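Local coordinates for N-terminal acetyltransferase-like protein (Chaetomium thermophilum, PDB 5NNP) that probably serves as the TPR-repeat auxiliary subunit of an N-terminal acetyltransferase complex, at residues A190-N195 with R221-E226; R206-L211 with L235-E240; F410-A415 with R442-K447; Y433-D438 with L462-L467. All coordinates share one frame; numbering follows the deposited sequence.

Contact 1: residues A190-N195 with R221-E226; sequences ALLYKN and RLAVME
L192, with chi1 at -67° placing CG anti to its carbonyl carbon, sends both methyls across to A223 and V224, while the 168° chi1 of V224 sets CG2 beside its own backbone N, where L192 can meet it. The leucine fork divides its work. CD1 rests on A223 CB at 4.1 Å, and CD2 meets V224 CG2 at 4.0 Å. The two branched side chains run roughly perpendicular, and V224 offers only CG2 to the fork while A223 points its CB at the facing helix. Backbones come closest at L192 and V224, whose CA atoms are 8.1 Å apart. All of this is van der Waals packing, and its footprint is small, 88 Å² summed over both sides. R538 on helix 537-547 touches both L192 and A223, and C218, in the loop leading into helix 221-234, packs on L192 and V224. On its far side helix 221-234 is backed by helix 238-251, where L248 meets M225 and E226. Helix 185-200 thus packs on helix 221-234, two places further along the chain with helix 204-214 between them, an apolar next-but-one helix contact of the kind that builds TPR-like alpha-alpha superhelices.

Contact 2: residues R206-L211 with L235-E240; sequences RALQHL and LARKDE
L208 carries the apolar part of this contact through one methyl. Its CD2 reaches L235 CD1 at 3.8 Å, the two leucines meeting at a slant, and L232 on helix 221-234 packs against L208 as well. An extended first torsion, chi1 -177°, directs the branch of L208 off helix 204-214 toward the turn that follows helix 221-234. L235 also lies on I204 and E205, near the start of the helix that carries L208.

The same CD2 makes the second kind of contact, a methyl laid over a guanidinium face: R237 comes from the opposite direction, and its NH1 is 3.6 Å from L208 CD2. The turn itself is a helix-to-helix joint of the TPR-like superhelix. A236, with positive phi, closes helix 221-234 in a Schellman motif, and R237 follows at once as the N-cap residue of helix 238-251.

Charge supplies the third kind, within this turn. R237, its chain bent at chi3 (56°), turns its NE/NH2 edge to E240 and holds the carboxylate side-on. The two bonds fix the rotation of the guanidinium plane, so its edge serves the carboxylate while one face is given to L208. NE binds OE1 at 2.9 Å, nearly straight at 173°, and NH2 binds OE2 at 2.6 Å. Both acceptors are met on their syn sides, NE standing further out of the carboxylate plane than NH2.

Contact 3: residues F410-A415 with R442-K447; sequences FHMTKA and RYINSK. With PO4 (phosphate ion), chain U.
M412 leaves helix 408-421 with CB directed at helix 442-454, and its chain runs extended, CG anti to the backbone N (chi1 177°) and chi2 likewise near 180°, so that SD is carried straight across toward Y443 and I444. M431 on helix 424-436 packs against this side chain as it crosses. SD does the touching. It stands 3.9 Å from Y443 CE1, close to the plane of the ring and 5.3 Å from its centroid, a Met-aromatic contact made at the edge and not over a face. The same sulfur meets I444 CD1 at 4.1 Å, where the two side chains run antiparallel alongside one another. Beyond SD the chain bends at chi3, and CE turns aside from that line.

The contact lies in the TPR-like superhelix, between helices separated in sequence by helix 424-436. One turn on from Y443, K447, bent at chi2 and chi4, reaches a phosphate ion, probably from the crystallisation liquor: NZ makes a weak hydrogen bond of 3.0 Å to its O3. R416 and K450 bind the same anion, completing a basic cluster around it. R442 NH1 hydrogen-bonds to another protein chain, which also sets an acidic side chain against Y443. The side chain of Y443 is about 7 Å from bound carboxymethyl coenzyme A.

Contact 4: residues Y433-D438 with L462-L467; sequences YARSLD and LATMGL
T464 O, on the residue whose methyl meets R435, is gripped by two N-H donors: L467 N at 3.0 Å, three residues on, and N445 ND2, also at 3.0 Å, from helix 442-454. The hydroxyl of T464 has K460 O and Q452 OE1 as acceptors for its single proton. Chi1 of -55° puts OG1 beside the backbone N and CG2 anti to it, where CG2 meets R435 CD at 3.9 Å, so the arginine contributes its aliphatic shaft here. R435 starts extended and then bends at chi3 (78°). Beyond the bend its NE lies 4.0 Å from L467 CD2, a methyl that approaches the guanidinium obliquely from a side chain roughly perpendicular to the arginine. The charged end has its own partner, NH1 forming a salt bridge with D432 on the same helix. One residue after R435, S436 OG donates to Y433 O at 2.6 Å, in the carbonyl plane and on a lone pair. D438 makes a salt bridge to a basic side chain of another protein chain. Between the two segments lies helix 442-454, with I444 and N445 against R435 and N445 against L467, the layered packing characteristic of a TPR-like helical array.

Contacts 1 and 3 are the buried pair, apolar packing between one helix and the opening turns of the next but one; contact 3 adds a methionine sulfur and a ring edge to the methyl packing. Contacts 2 and 4 are partly buried and involve the turns that follow helices 221-234 and 458-465; R237 gives a guanidinium face in contact 2, R435 its CD and NE in contact 4, and both are tied to acids. Contacts 1 and 2 interleave along neighbouring helices and touch through N195, whose ND2 reaches A207 O and H210 ND1. Contacts 3 and 4 interleave likewise, with H411 against Y433. The two pairs stand well apart.

Contact 1: residues A190-N195 with R221-E226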
loop_
_atom_site.group_PDB
_atom_site.type_symbol
_atom_site.label_atom_id
_atom_site.label_comp_id
_atom_site.label_asym_id
_atom_site.label_seq_id
_atom_site.Cartn_x
_atom_site.Cartn_y
_atom_site.Cartn_z
ATOM N N ALA A 190 -21.238 -10.036 -7.742
ATOM C CA ALA A 190 -21.629 -9.385 -8.982
ATOM C C ALA A 190 -22.731 -8.360 -8.743
ATOM O O ALA A 190 -22.747 -7.315 -9.385
ATOM C CB ALA A 190 -22.072 -10.404 -10.012
ATOM N N LEU A 191 -23.653 -8.660 -7.828
ATOM C CA LEU A 191 -24.709 -7.712 -7.472
ATOM C C LEU A 191 -24.126 -6.457 -6.804
ATOM O O LEU A 191 -24.502 -5.332 -7.142
ATOM C CB LEU A 191 -25.730 -8.368 -6.558
ATOM C CG LEU A 191 -26.644 -9.421 -7.195
ATOM C CD1 LEU A 191 -27.297 -10.273 -6.131
ATOM C CD2 LEU A 191 -27.705 -8.784 -8.090
ATOM N N LEU A 192 -23.185 -6.635 -5.880
ATOM C CA LEU A 192 -22.637 -5.476 -5.203
ATOM C C LEU A 192 -21.807 -4.614 -6.160
ATOM O O LEU A 192 -21.851 -3.383 -6.104
ATOM C CB LEU A 192 -21.801 -5.908 -4.007
ATOM C CG LEU A 192 -22.547 -6.564 -2.837
ATOM C CD1 LEU A 192 -21.552 -7.004 -1.759
ATOM C CD2 LEU A 192 -23.619 -5.645 -2.233
ATOM N N TYR A 193 -21.060 -5.258 -7.044
ATOM C CA TYR A 193 -20.257 -4.522 -8.020
ATOM C C TYR A 193 -21.134 -3.608 -8.884
ATOM O O TYR A 193 -20.847 -2.408 -9.021
ATOM C CB TYR A 193 -19.449 -5.491 -8.891
ATOM C CG TYR A 193 -18.619 -4.825 -9.972
ATOM C CD1 TYR A 193 -17.736 -3.801 -9.669
ATOM C CD2 TYR A 193 -18.707 -5.241 -11.299
ATOM C CE1 TYR A 193 -16.972 -3.188 -10.664
ATOM C CE2 TYR A 193 -17.945 -4.645 -12.298
ATOM C CZ TYR A 193 -17.082 -3.619 -11.977
ATOM O OH TYR A 193 -16.335 -3.031 -12.975
ATOM N N LYS A 194 -22.213 -4.167 -9.437
ATOM C CA LYS A 194 -23.212 -3.384 -10.175
ATOM C C LYS A 194 -23.773 -2.252 -9.313
ATOM O O LYS A 194 -23.938 -1.126 -9.793
ATOM C CB LYS A 194 -24.356 -4.275 -10.675
ATOM C CG LYS A 194 -25.548 -3.493 -11.322
ATOM C CD LYS A 194 -26.738 -4.413 -11.685
ATOM C CE LYS A 194 -27.871 -3.670 -12.333
ATOM N NZ LYS A 194 -29.084 -4.532 -12.587
ATOM N N ASN A 195 -24.072 -2.543 -8.046
ATOM C CA ASN A 195 -24.566 -1.503 -7.149
ATOM C C ASN A 195 -23.568 -0.346 -7.030
ATOM O O ASN A 195 -23.958 0.814 -7.132
ATOM C CB ASN A 195 -24.892 -2.055 -5.753
ATOM C CG ASN A 195 -25.650 -1.035 -4.881
ATOM O OD1 ASN A 195 -25.037 -0.260 -4.140
ATOM N ND2 ASN A 195 -26.993 -1.025 -4.989
ATOM N N ARG A 221 -21.671 -8.769 4.363
ATOM C CA ARG A 221 -22.640 -8.083 5.218
ATOM C C ARG A 221 -22.262 -6.629 5.531
ATOM O O ARG A 221 -23.116 -5.737 5.513
ATOM C CB ARG A 221 -22.833 -8.860 6.525
ATOM C CG ARG A 221 -23.603 -10.186 6.379
ATOM C CD ARG A 221 -24.927 -10.047 5.635
ATOM N NE ARG A 221 -25.834 -9.051 6.210
ATOM C CZ ARG A 221 -26.812 -8.451 5.525
ATOM N NH1 ARG A 221 -27.006 -8.746 4.236
ATOM N NH2 ARG A 221 -27.590 -7.548 6.123
ATOM N N LEU A 222 -20.984 -6.390 5.810
ATOM C CA LEU A 222 -20.503 -5.039 6.094
ATOM C C LEU A 222 -20.717 -4.074 4.919
ATOM O O LEU A 222 -21.036 -2.894 5.107
ATOM C CB LEU A 222 -19.022 -5.078 6.466
ATOM C CG LEU A 222 -18.363 -3.719 6.700
ATOM C CD1 LEU A 222 -18.893 -3.080 7.974
ATOM C CD2 LEU A 222 -16.842 -3.835 6.739
ATOM N N ALA A 223 -20.526 -4.578 3.706
ATOM C CA ALA A 223 -20.698 -3.759 2.526
ATOM C C ALA A 223 -22.148 -3.299 2.396
ATOM O O ALA A 223 -22.411 -2.116 2.157
ATOM C CB ALA A 223 -20.271 -4.517 1.297
ATOM N N VAL A 224 -23.087 -4.234 2.552
ATOM C CA VAL A 224 -24.500 -3.897 2.469
ATOM C C VAL A 224 -24.826 -2.868 3.546
ATOM O O VAL A 224 -25.544 -1.901 3.309
ATOM C CB VAL A 224 -25.407 -5.140 2.628
ATOM C CG1 VAL A 224 -26.863 -4.733 2.834
ATOM C CG2 VAL A 224 -25.301 -6.042 1.422
ATOM N N MET A 225 -24.271 -3.059 4.731
ATOM C CA MET A 225 -24.607 -2.181 5.840
ATOM C C MET A 225 -24.024 -0.788 5.668
ATOM O O MET A 225 -24.667 0.197 6.028
ATOM C CB MET A 225 -24.136 -2.791 7.155
ATOM C CG MET A 225 -24.937 -4.003 7.561
ATOM S SD MET A 225 -24.354 -4.693 9.115
ATOM C CE MET A 225 -25.310 -6.225 9.107
ATOM N N GLU A 226 -22.813 -0.707 5.121
ATOM C CA GLU A 226 -22.173 0.589 4.936
ATOM C C GLU A 226 -22.770 1.358 3.755
ATOM O O GLU A 226 -22.985 2.570 3.850
ATOM C CB GLU A 226 -20.664 0.421 4.771
ATOM C CG GLU A 226 -19.942 0.205 6.100
ATOM C CD GLU A 226 -18.442 0.342 5.991
ATOM O OE1 GLU A 226 -17.918 0.207 4.863
ATOM O OE2 GLU A 226 -17.786 0.577 7.036
#

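Contact 2: residues R206-L211 with L235-E240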
loop_
_atom_site.group_PDB
_atom_site.type_symbol
_atom_site.label_atom_id
_atom_site.label_comp_id
_atom_site.label_asym_id
_atom_site.label_seq_id
_atom_site.Cartn_x
_atom_site.Cartn_y
_atom_site.Cartn_z
ATOM N N ARG A 206 -31.340 5.496 -6.983
ATOM C CA ARG A 206 -31.535 4.208 -7.622
ATOM C C ARG A 206 -30.697 3.122 -6.969
ATOM O O ARG A 206 -31.123 1.967 -6.878
ATOM C CB ARG A 206 -31.198 4.301 -9.102
ATOM C CG ARG A 206 -31.892 3.263 -9.946
ATOM C CD ARG A 206 -31.635 3.531 -11.397
ATOM N NE ARG A 206 -30.612 2.652 -11.953
ATOM C CZ ARG A 206 -29.496 3.083 -12.525
ATOM N NH1 ARG A 206 -29.240 4.386 -12.610
ATOM N NH2 ARG A 206 -28.642 2.210 -13.021
ATOM N N ALA A 207 -29.504 3.492 -6.521
ATOM C CA ALA A 207 -28.603 2.544 -5.889
ATOM C C ALA A 207 -29.179 2.013 -4.573
ATOM O O ALA A 207 -28.991 0.835 -4.235
ATOM C CB ALA A 207 -27.233 3.183 -5.661
ATOM N N LEU A 208 -29.864 2.871 -3.825
ATOM C CA LEU A 208 -30.488 2.440 -2.578
ATOM C C LEU A 208 -31.627 1.470 -2.883
ATOM O O LEU A 208 -31.777 0.421 -2.254
ATOM C CB LEU A 208 -31.011 3.635 -1.776
ATOM C CG LEU A 208 -31.618 3.256 -0.420
ATOM C CD1 LEU A 208 -30.622 2.449 0.400
ATOM C CD2 LEU A 208 -32.066 4.476 0.344
ATOM N N GLN A 209 -32.424 1.844 -3.869
ATOM C CA GLN A 209 -33.479 0.999 -4.392
ATOM C C GLN A 209 -32.938 -0.374 -4.816
ATOM O O GLN A 209 -33.521 -1.411 -4.487
ATOM C CB GLN A 209 -34.160 1.714 -5.560
ATOM C CG GLN A 209 -35.049 0.844 -6.435
ATOM C CD GLN A 209 -35.479 1.556 -7.721
ATOM O OE1 GLN A 209 -35.555 2.788 -7.772
ATOM N NE2 GLN A 209 -35.758 0.778 -8.766
ATOM N N HIS A 210 -31.816 -0.378 -5.534
ATOM C CA HIS A 210 -31.230 -1.627 -6.019
ATOM C C HIS A 210 -30.614 -2.410 -4.872
ATOM O O HIS A 210 -30.606 -3.640 -4.882
ATOM C CB HIS A 210 -30.182 -1.352 -7.101
ATOM C CG HIS A 210 -29.418 -2.567 -7.531
ATOM N ND1 HIS A 210 -28.143 -2.850 -7.080
ATOM C CD2 HIS A 210 -29.745 -3.569 -8.382
ATOM C CE1 HIS A 210 -27.721 -3.972 -7.632
ATOM N NE2 HIS A 210 -28.674 -4.428 -8.428
ATOM N N LEU A 211 -30.099 -1.685 -3.886
ATOM C CA LEU A 211 -29.509 -2.308 -2.713
ATOM C C LEU A 211 -30.543 -3.116 -1.981
ATOM O O LEU A 211 -30.363 -4.309 -1.764
ATOM C CB LEU A 211 -28.927 -1.272 -1.765
ATOM C CG LEU A 211 -28.048 -1.902 -0.689
ATOM C CD1 LEU A 211 -26.731 -2.425 -1.312
ATOM C CD2 LEU A 211 -27.778 -0.923 0.459
ATOM N N LEU A 235 -29.257 10.972 1.098
ATOM C CA LEU A 235 -30.626 11.297 0.711
ATOM C C LEU A 235 -31.337 12.074 1.817
ATOM O O LEU A 235 -32.511 12.418 1.690
ATOM C CB LEU A 235 -31.396 10.027 0.364
ATOM C CG LEU A 235 -30.814 9.288 -0.845
ATOM C CD1 LEU A 235 -31.507 7.956 -1.086
ATOM C CD2 LEU A 235 -30.925 10.159 -2.062
ATOM N N ALA A 236 -30.613 12.365 2.895
ATOM C CA ALA A 236 -31.144 13.155 4.009
ATOM C C ALA A 236 -32.319 12.452 4.664
ATOM O O ALA A 236 -33.225 13.085 5.201
ATOM C CB ALA A 236 -31.544 14.524 3.543
ATOM N N ARG A 237 -32.283 11.130 4.614
ATOM C CA ARG A 237 -33.273 10.294 5.273
ATOM C C ARG A 237 -32.754 9.927 6.658
ATOM O O ARG A 237 -32.248 8.828 6.884
ATOM C CB ARG A 237 -33.572 9.073 4.400
ATOM C CG ARG A 237 -34.249 9.513 3.100
ATOM C CD ARG A 237 -34.375 8.431 2.067
ATOM N NE ARG A 237 -35.089 7.275 2.587
ATOM C CZ ARG A 237 -35.468 6.243 1.842
ATOM N NH1 ARG A 237 -35.215 6.230 0.537
ATOM N NH2 ARG A 237 -36.102 5.225 2.408
ATOM N N LYS A 238 -32.882 10.875 7.583
ATOM C CA LYS A 238 -32.098 10.869 8.815
ATOM C C LYS A 238 -32.522 9.822 9.830
ATOM O O LYS A 238 -31.673 9.104 10.353
ATOM C CB LYS A 238 -32.124 12.256 9.451
ATOM C CG LYS A 238 -31.207 13.231 8.716
ATOM C CD LYS A 238 -31.092 14.580 9.404
ATOM C CE LYS A 238 -30.249 15.514 8.555
ATOM N NZ LYS A 238 -30.457 16.939 8.927
ATOM N N ASP A 239 -33.817 9.723 10.105
ATOM C CA ASP A 239 -34.313 8.677 10.995
ATOM C C ASP A 239 -33.774 7.315 10.585
ATOM O O ASP A 239 -33.276 6.554 11.417
ATOM C CB ASP A 239 -35.842 8.633 11.004
ATOM C CG ASP A 239 -36.465 9.820 11.721
ATOM O OD1 ASP A 239 -35.740 10.580 12.398
ATOM O OD2 ASP A 239 -37.698 9.988 11.616
ATOM N N GLU A 240 -33.876 7.011 9.297
ATOM C CA GLU A 240 -33.432 5.727 8.784
ATOM C C GLU A 240 -31.908 5.594 8.812
ATOM O O GLU A 240 -31.381 4.514 9.090
ATOM C CB GLU A 240 -33.951 5.524 7.363
ATOM C CG GLU A 240 -35.461 5.682 7.226
ATOM C CD GLU A 240 -35.887 5.948 5.786
ATOM O OE1 GLU A 240 -35.917 7.131 5.388
ATOM O OE2 GLU A 240 -36.177 4.981 5.044
#

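Contact 3: residues F410-A415 with R442-K447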
loop_
_atom_site.group_PDB
_atom_site.type_symbol
_atom_site.label_atom_id
_atom_site.label_comp_id
_atom_site.label_asym_id
_atom_site.label_seq_id
_atom_site.Cartn_x
_atom_site.Cartn_y
_atom_site.Cartn_z
ATOM N N PHE A 410 10.288 1.461 29.081
ATOM C CA PHE A 410 10.905 2.510 29.875
ATOM C C PHE A 410 12.252 2.899 29.261
ATOM O O PHE A 410 12.476 4.064 28.959
ATOM C CB PHE A 410 11.051 2.062 31.331
ATOM C CG PHE A 410 9.740 1.938 32.062
ATOM C CD1 PHE A 410 8.532 2.177 31.405
ATOM C CD2 PHE A 410 9.709 1.585 33.401
ATOM C CE1 PHE A 410 7.316 2.062 32.066
ATOM C CE2 PHE A 410 8.504 1.471 34.072
ATOM C CZ PHE A 410 7.301 1.712 33.401
ATOM N N HIS A 411 13.132 1.930 29.025
ATOM C CA HIS A 411 14.447 2.249 28.467
ATOM C C HIS A 411 14.345 2.805 27.041
ATOM O O HIS A 411 15.165 3.628 26.633
ATOM C CB HIS A 411 15.361 1.020 28.493
ATOM C CG HIS A 411 15.729 0.576 29.873
ATOM N ND1 HIS A 411 16.791 1.112 30.569
ATOM C CD2 HIS A 411 15.164 -0.340 30.696
ATOM C CE1 HIS A 411 16.870 0.542 31.759
ATOM N NE2 HIS A 411 15.896 -0.343 31.859
ATOM N N MET A 412 13.335 2.359 26.299
ATOM C CA MET A 412 13.123 2.804 24.928
ATOM C C MET A 412 12.863 4.300 24.894
ATOM O O MET A 412 13.449 5.028 24.096
ATOM C CB MET A 412 11.955 2.058 24.297
ATOM C CG MET A 412 11.652 2.520 22.914
ATOM S SD MET A 412 10.362 1.564 22.074
ATOM C CE MET A 412 9.040 1.569 23.281
ATOM N N THR A 413 11.979 4.750 25.779
ATOM C CA THR A 413 11.659 6.164 25.900
ATOM C C THR A 413 12.885 6.966 26.336
ATOM O O THR A 413 13.115 8.083 25.859
ATOM C CB THR A 413 10.508 6.389 26.897
ATOM O OG1 THR A 413 9.270 6.032 26.275
ATOM C CG2 THR A 413 10.430 7.849 27.315
ATOM N N LYS A 414 13.668 6.390 27.242
ATOM C CA LYS A 414 14.871 7.042 27.728
ATOM C C LYS A 414 15.826 7.376 26.592
ATOM O O LYS A 414 16.299 8.513 26.470
ATOM C CB LYS A 414 15.575 6.158 28.742
ATOM C CG LYS A 414 16.734 6.845 29.412
ATOM C CD LYS A 414 17.228 6.039 30.562
ATOM C CE LYS A 414 18.719 5.934 30.511
ATOM N NZ LYS A 414 19.213 5.507 31.838
ATOM N N ALA A 415 16.115 6.366 25.775
ATOM C CA ALA A 415 16.914 6.542 24.566
ATOM C C ALA A 415 16.384 7.669 23.676
ATOM O O ALA A 415 17.162 8.404 23.069
ATOM C CB ALA A 415 16.970 5.219 23.767
ATOM N N ARG A 442 10.762 -8.327 17.759
ATOM C CA ARG A 442 11.435 -7.685 16.630
ATOM C C ARG A 442 11.303 -6.154 16.632
ATOM O O ARG A 442 12.192 -5.454 16.140
ATOM C CB ARG A 442 10.933 -8.241 15.297
ATOM C CG ARG A 442 11.853 -7.856 14.130
ATOM C CD ARG A 442 11.487 -8.507 12.813
ATOM N NE ARG A 442 12.568 -8.349 11.843
ATOM C CZ ARG A 442 12.559 -8.843 10.607
ATOM N NH1 ARG A 442 11.529 -9.556 10.167
ATOM N NH2 ARG A 442 13.597 -8.645 9.810
ATOM N N TYR A 443 10.210 -5.635 17.185
ATOM C CA TYR A 443 9.999 -4.195 17.198
ATOM C C TYR A 443 11.140 -3.477 17.866
ATOM O O TYR A 443 11.644 -2.507 17.332
ATOM C CB TYR A 443 8.702 -3.816 17.906
ATOM C CG TYR A 443 8.474 -2.317 17.904
ATOM C CD1 TYR A 443 9.105 -1.500 18.840
ATOM C CD2 TYR A 443 7.664 -1.719 16.945
ATOM C CE1 TYR A 443 8.928 -0.141 18.834
ATOM C CE2 TYR A 443 7.479 -0.365 16.932
ATOM C CZ TYR A 443 8.109 0.426 17.887
ATOM O OH TYR A 443 7.919 1.790 17.885
ATOM N N ILE A 444 11.540 -3.939 19.047
ATOM C CA ILE A 444 12.637 -3.293 19.741
ATOM C C ILE A 444 13.951 -3.574 18.995
ATOM O O ILE A 444 14.845 -2.740 18.973
ATOM C CB ILE A 444 12.724 -3.728 21.244
ATOM C CG1 ILE A 444 13.651 -2.780 22.014
ATOM C CG2 ILE A 444 13.151 -5.193 21.417
ATOM C CD1 ILE A 444 13.265 -1.297 21.848
ATOM N N ASN A 445 14.058 -4.725 18.342
ATOM C CA ASN A 445 15.248 -4.982 17.544
ATOM C C ASN A 445 15.356 -3.967 16.406
ATOM O O ASN A 445 16.436 -3.432 16.142
ATOM C CB ASN A 445 15.245 -6.406 16.992
ATOM C CG ASN A 445 16.475 -6.711 16.138
ATOM O OD1 ASN A 445 16.508 -6.391 14.954
ATOM N ND2 ASN A 445 17.483 -7.344 16.738
ATOM N N SER A 446 14.227 -3.685 15.754
ATOM C CA SER A 446 14.189 -2.722 14.652
ATOM C C SER A 446 14.538 -1.301 15.103
ATOM O O SER A 446 15.204 -0.561 14.386
ATOM C CB SER A 446 12.811 -2.728 13.983
ATOM O OG SER A 446 12.499 -4.011 13.466
ATOM N N LYS A 447 14.075 -0.922 16.284
ATOM C CA LYS A 447 14.395 0.375 16.862
ATOM C C LYS A 447 15.896 0.549 17.105
ATOM O O LYS A 447 16.482 1.601 16.820
ATOM C CB LYS A 447 13.643 0.546 18.170
ATOM C CG LYS A 447 12.384 1.327 18.034
ATOM C CD LYS A 447 12.704 2.784 17.851
ATOM C CE LYS A 447 11.439 3.566 17.562
ATOM N NZ LYS A 447 10.950 3.334 16.169
HETATM P P PO4 U . 11.588 7.088 17.027
HETATM O O1 PO4 U . 12.751 7.179 17.982
HETATM O O2 PO4 U . 11.301 8.475 16.495
HETATM O O3 PO4 U . 11.922 6.175 15.866
HETATM O O4 PO4 U . 10.391 6.535 17.765
#

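Contact 4: residues Y433-D438 with L462-L467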
loop_
_atom_site.group_PDB
_atom_site.type_symbol
_atom_site.label_atom_id
_atom_site.label_comp_id
_atom_site.label_asym_id
_atom_site.label_seq_id
_atom_site.Cartn_x
_atom_site.Cartn_y
_atom_site.Cartn_z
ATOM N N TYR A 433 20.422 -1.491 24.687
ATOM C CA TYR A 433 20.223 -2.118 25.986
ATOM C C TYR A 433 18.761 -2.543 26.110
ATOM O O TYR A 433 18.473 -3.662 26.531
ATOM C CB TYR A 433 20.625 -1.183 27.139
ATOM C CG TYR A 433 20.351 -1.759 28.508
ATOM C CD1 TYR A 433 21.171 -2.733 29.049
ATOM C CD2 TYR A 433 19.254 -1.353 29.244
ATOM C CE1 TYR A 433 20.923 -3.283 30.297
ATOM C CE2 TYR A 433 18.992 -1.891 30.497
ATOM C CZ TYR A 433 19.831 -2.855 31.015
ATOM O OH TYR A 433 19.562 -3.389 32.260
ATOM N N ALA A 434 17.848 -1.662 25.717
ATOM C CA ALA A 434 16.426 -1.979 25.743
ATOM C C ALA A 434 16.129 -3.258 24.961
ATOM O O ALA A 434 15.339 -4.101 25.393
ATOM C CB ALA A 434 15.616 -0.812 25.188
ATOM N N ARG A 435 16.774 -3.395 23.810
ATOM C CA ARG A 435 16.617 -4.579 22.969
ATOM C C ARG A 435 17.039 -5.829 23.729
ATOM O O ARG A 435 16.334 -6.832 23.744
ATOM C CB ARG A 435 17.451 -4.443 21.700
ATOM C CG ARG A 435 17.026 -5.353 20.585
ATOM C CD ARG A 435 18.213 -5.729 19.719
ATOM N NE ARG A 435 19.000 -6.757 20.384
ATOM C CZ ARG A 435 20.028 -6.493 21.168
ATOM N NH1 ARG A 435 20.387 -5.231 21.357
ATOM N NH2 ARG A 435 20.693 -7.482 21.751
ATOM N N SER A 436 18.191 -5.741 24.388
ATOM C CA SER A 436 18.760 -6.890 25.053
ATOM C C SER A 436 17.844 -7.441 26.154
ATOM O O SER A 436 18.016 -8.575 26.583
ATOM C CB SER A 436 20.148 -6.548 25.607
ATOM O OG SER A 436 20.112 -5.692 26.743
ATOM N N LEU A 437 16.854 -6.648 26.570
ATOM C CA LEU A 437 15.873 -7.056 27.583
ATOM C C LEU A 437 14.681 -7.861 27.032
ATOM O O LEU A 437 13.990 -8.552 27.780
ATOM C CB LEU A 437 15.353 -5.814 28.316
ATOM C CG LEU A 437 16.409 -5.087 29.164
ATOM C CD1 LEU A 437 15.847 -3.859 29.895
ATOM C CD2 LEU A 437 17.044 -6.051 30.146
ATOM N N ASP A 438 14.417 -7.744 25.733
ATOM C CA ASP A 438 13.408 -8.577 25.082
ATOM C C ASP A 438 14.005 -9.035 23.759
ATOM O O ASP A 438 13.670 -8.508 22.694
ATOM C CB ASP A 438 12.090 -7.814 24.876
ATOM C CG ASP A 438 10.871 -8.741 24.773
ATOM O OD1 ASP A 438 11.031 -9.968 24.576
ATOM O OD2 ASP A 438 9.730 -8.231 24.884
ATOM N N LEU A 462 23.265 -3.555 10.787
ATOM C CA LEU A 462 23.001 -4.731 9.971
ATOM C C LEU A 462 23.160 -6.029 10.780
ATOM O O LEU A 462 22.470 -7.016 10.531
ATOM C CB LEU A 462 23.930 -4.741 8.752
ATOM C CG LEU A 462 23.675 -5.784 7.652
ATOM C CD1 LEU A 462 22.236 -5.752 7.183
ATOM C CD2 LEU A 462 24.616 -5.603 6.459
ATOM N N ALA A 463 24.063 -6.034 11.755
ATOM C CA ALA A 463 24.272 -7.248 12.534
ATOM C C ALA A 463 23.161 -7.419 13.569
ATOM O O ALA A 463 22.824 -8.536 13.960
ATOM C CB ALA A 463 25.628 -7.231 13.196
ATOM N N THR A 464 22.595 -6.302 14.009
ATOM C CA THR A 464 21.433 -6.331 14.885
ATOM C C THR A 464 20.243 -6.956 14.146
ATOM O O THR A 464 19.537 -7.827 14.670
ATOM C CB THR A 464 21.068 -4.915 15.357
ATOM O OG1 THR A 464 22.206 -4.296 15.970
ATOM C CG2 THR A 464 19.891 -4.938 16.333
ATOM N N MET A 465 20.025 -6.506 12.914
ATOM C CA MET A 465 18.926 -7.026 12.124
ATOM C C MET A 465 19.158 -8.509 11.833
ATOM O O MET A 465 18.203 -9.275 11.704
ATOM C CB MET A 465 18.767 -6.231 10.832
ATOM C CG MET A 465 18.438 -4.766 11.040
ATOM S SD MET A 465 16.714 -4.371 11.426
ATOM C CE MET A 465 15.911 -4.772 9.871
ATOM N N GLY A 466 20.428 -8.899 11.745
ATOM C CA GLY A 466 20.804 -10.286 11.539
ATOM C C GLY A 466 20.240 -11.216 12.602
ATOM O O GLY A 466 20.090 -12.418 12.369
ATOM N N LEU A 467 19.907 -10.668 13.772
ATOM C CA LEU A 467 19.287 -11.478 14.811
ATOM C C LEU A 467 17.882 -11.983 14.410
ATOM O O LEU A 467 17.382 -12.948 14.989
ATOM C CB LEU A 467 19.214 -10.697 16.119
ATOM C CG LEU A 467 20.426 -10.707 17.077
ATOM C CD1 LEU A 467 21.725 -11.104 16.387
ATOM C CD2 LEU A 467 20.568 -9.356 17.765
#